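Local coordinates for protein peruvianin-I (Thevetia peruviana, PDB 6ORM) that acts as a cysteine peptidase of plant latex, built on the germin-like cupin fold and assembled from six subunits, at residues Ile38-Phe42 and Val56-Thr60. Residues are numbered along the deposited sequence; the frame is centred on the assembly and turned at random.
With NAG (2-acetamido-2-deoxy-beta-D-glucopyranose), chain D; NAG (2-acetamido-2-deoxy-beta-D-glucopyranose), chain B.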
loop_
_atom_site.group_PDB
_atom_site.type_symbol
_atom_site.label_atom_id
_atom_site.label_comp_id
_atom_site.label_asym_id
_atom_site.label_seq_id
_atom_site.Cartn_x
_atom_site.Cartn_y
_atom_site.Cartn_z
ATOM N N ILE A 38 23.442 10.696 7.911
ATOM C CA ILE A 38 24.560 10.295 7.071
ATOM C C ILE A 38 24.951 8.871 7.451
ATOM O O ILE A 38 24.825 8.462 8.611
ATOM C CB ILE A 38 25.751 11.267 7.223
ATOM C CG1 ILE A 38 26.865 10.938 6.225
ATOM C CG2 ILE A 38 26.278 11.254 8.648
ATOM C CD1 ILE A 38 28.053 11.876 6.311
ATOM N N TYR A 39 25.391 8.100 6.460
ATOM C CA TYR A 39 25.967 6.784 6.708
ATOM C C TYR A 39 27.235 6.645 5.882
ATOM O O TYR A 39 27.211 6.859 4.667
ATOM C CB TYR A 39 24.988 5.654 6.371
ATOM C CG TYR A 39 25.531 4.284 6.717
ATOM C CD1 TYR A 39 25.559 3.841 8.034
ATOM C CD2 TYR A 39 26.030 3.442 5.729
ATOM C CE1 TYR A 39 26.060 2.595 8.359
ATOM C CE2 TYR A 39 26.532 2.193 6.045
ATOM C CZ TYR A 39 26.546 1.776 7.360
ATOM O OH TYR A 39 27.045 0.535 7.683
ATOM N N SER A 40 28.337 6.277 6.540
ATOM C CA SER A 40 29.658 6.296 5.920
ATOM C C SER A 40 30.267 4.901 5.811
ATOM O O SER A 40 31.479 4.773 5.613
ATOM C CB SER A 40 30.595 7.218 6.704
ATOM O OG SER A 40 30.197 8.572 6.582
ATOM N N GLY A 41 29.448 3.855 5.936
ATOM C CA GLY A 41 29.971 2.499 5.924
ATOM C C GLY A 41 30.723 2.130 4.659
ATOM O O GLY A 41 31.655 1.321 4.706
ATOM N N PHE A 42 30.348 2.713 3.519
ATOM C CA PHE A 42 31.003 2.351 2.266
ATOM C C PHE A 42 32.450 2.811 2.201
ATOM O O PHE A 42 33.179 2.374 1.305
ATOM C CB PHE A 42 30.248 2.939 1.070
ATOM C CG PHE A 42 28.967 2.231 0.752
ATOM C CD1 PHE A 42 28.747 0.934 1.181
ATOM C CD2 PHE A 42 27.984 2.865 0.013
ATOM C CE1 PHE A 42 27.565 0.284 0.883
ATOM C CE2 PHE A 42 26.800 2.222 -0.290
ATOM C CZ PHE A 42 26.590 0.928 0.144
ATOM N N VAL A 56 29.360 -8.435 0.128
ATOM C CA VAL A 56 28.238 -7.513 0.224
ATOM C C VAL A 56 28.439 -6.637 1.451
ATOM O O VAL A 56 28.643 -7.146 2.561
ATOM C CB VAL A 56 26.892 -8.254 0.302
ATOM C CG1 VAL A 56 25.754 -7.255 0.226
ATOM C CG2 VAL A 56 26.777 -9.285 -0.811
ATOM N N THR A 57 28.387 -5.325 1.251
ATOM C CA THR A 57 28.337 -4.359 2.344
ATOM C C THR A 57 26.910 -3.823 2.387
ATOM O O THR A 57 26.474 -3.129 1.463
ATOM C CB THR A 57 29.361 -3.243 2.152
ATOM O OG1 THR A 57 30.665 -3.819 2.008
ATOM C CG2 THR A 57 29.361 -2.304 3.354
ATOM N N PHE A 58 26.189 -4.157 3.454
ATOM C CA PHE A 58 24.757 -3.911 3.545
ATOM C C PHE A 58 24.466 -2.532 4.116
ATOM O O PHE A 58 25.127 -2.084 5.057
ATOM C CB PHE A 58 24.090 -4.965 4.431
ATOM C CG PHE A 58 24.077 -6.342 3.843
ATOM C CD1 PHE A 58 23.109 -6.712 2.924
ATOM C CD2 PHE A 58 25.029 -7.275 4.219
ATOM C CE1 PHE A 58 23.093 -7.987 2.390
ATOM C CE2 PHE A 58 25.020 -8.550 3.687
ATOM C CZ PHE A 58 24.051 -8.908 2.772
ATOM N N VAL A 59 23.479 -1.854 3.532
ATOM C CA VAL A 59 22.909 -0.667 4.158
ATOM C C VAL A 59 21.394 -0.805 4.183
ATOM O O VAL A 59 20.689 -0.241 3.337
ATOM C CB VAL A 59 23.329 0.639 3.457
ATOM C CG1 VAL A 59 22.982 1.829 4.337
ATOM C CG2 VAL A 59 24.815 0.633 3.140
ATOM N N THR A 60 20.893 -1.578 5.140
ATOM C CA THR A 60 19.482 -1.620 5.474
ATOM C C THR A 60 19.252 -0.814 6.751
ATOM O O THR A 60 20.184 -0.254 7.335
ATOM C CB THR A 60 19.009 -3.066 5.640
ATOM O OG1 THR A 60 19.489 -3.580 6.889
ATOM C CG2 THR A 60 19.526 -3.934 4.501
HETATM C C1 NAG D . 31.655 -5.452 8.056
HETATM C C2 NAG D . 30.807 -4.389 8.746
HETATM C C3 NAG D . 31.082 -4.363 10.248
HETATM C C4 NAG D . 30.941 -5.759 10.843
HETATM C C5 NAG D . 31.834 -6.727 10.077
HETATM C C6 NAG D . 31.709 -8.157 10.549
HETATM C C7 NAG D . 30.245 -2.510 7.266
HETATM C C8 NAG D . 30.660 -1.156 6.772
HETATM N N2 NAG D . 31.055 -3.080 8.163
HETATM O O3 NAG D . 30.156 -3.467 10.854
HETATM O O4 NAG D . 31.329 -5.764 12.214
HETATM O O5 NAG D . 31.464 -6.711 8.693
HETATM O O6 NAG D . 30.492 -8.745 10.113
HETATM O O7 NAG D . 29.221 -3.059 6.872
HETATM C C1 NAG B . 32.226 -7.398 3.275
HETATM C C2 NAG B . 32.279 -8.289 4.501
HETATM C C3 NAG B . 31.585 -7.598 5.667
HETATM C C4 NAG B . 32.119 -6.181 5.862
HETATM C C5 NAG B . 32.195 -5.416 4.540
HETATM C C6 NAG B . 32.903 -4.085 4.660
HETATM C C7 NAG B . 32.357 -10.730 4.247
HETATM C C8 NAG B . 31.569 -11.971 3.951
HETATM N N2 NAG B . 31.669 -9.583 4.237
HETATM O O3 NAG B . 31.785 -8.368 6.847
HETATM O O4 NAG B . 31.222 -5.463 6.697
HETATM O O5 NAG B . 32.893 -6.180 3.547
HETATM O O6 NAG B . 34.277 -4.239 4.991
HETATM O O7 NAG B . 33.559 -10.765 4.486
HETATM O O HOH W 1 27.384 -1.088 5.836
#
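V59 packs its two methyl groups against Y39 and F42, at the outer edge of the cupin beta sheet of this germin-like protein. Residues 56-60 include the end part of strand 54-57, the outermost strand of its sheet within the chain, and run on from it. Residues 38-42 pack against them, and Y39 pairs with a strand of the second subunit. The contact therefore lies beside a subunit interface, where L126 of that subunit packs on both Y39 and V59.

The branches of V59 divide the work. V59 CG1 lies anti to the backbone N (chi1 -167°) and meets Y39 CD2 at 3.7 Å. V59 CG2 touches both rings, 3.7 Å from Y39 CE2 and 3.5 Å from F42 CZ. The F42 ring also runs past T57: F42 CD1 lies 3.9 Å from T57 CG2. T57 O approaches the edge of this ring in plane, 3.6 Å from F42 CE1. T57 OG1 turns to R76, which hydrogen-bonds it from strand 73-79. The Y39 ring also meets F64.

The polar bridge is made by water and involves a sugar of the protein's own glycan. Y39 OH donates to a water in the plane of its ring. That water donates to F58 O at 2.6 Å and to O7 of the chain D NAG at 2.9 Å.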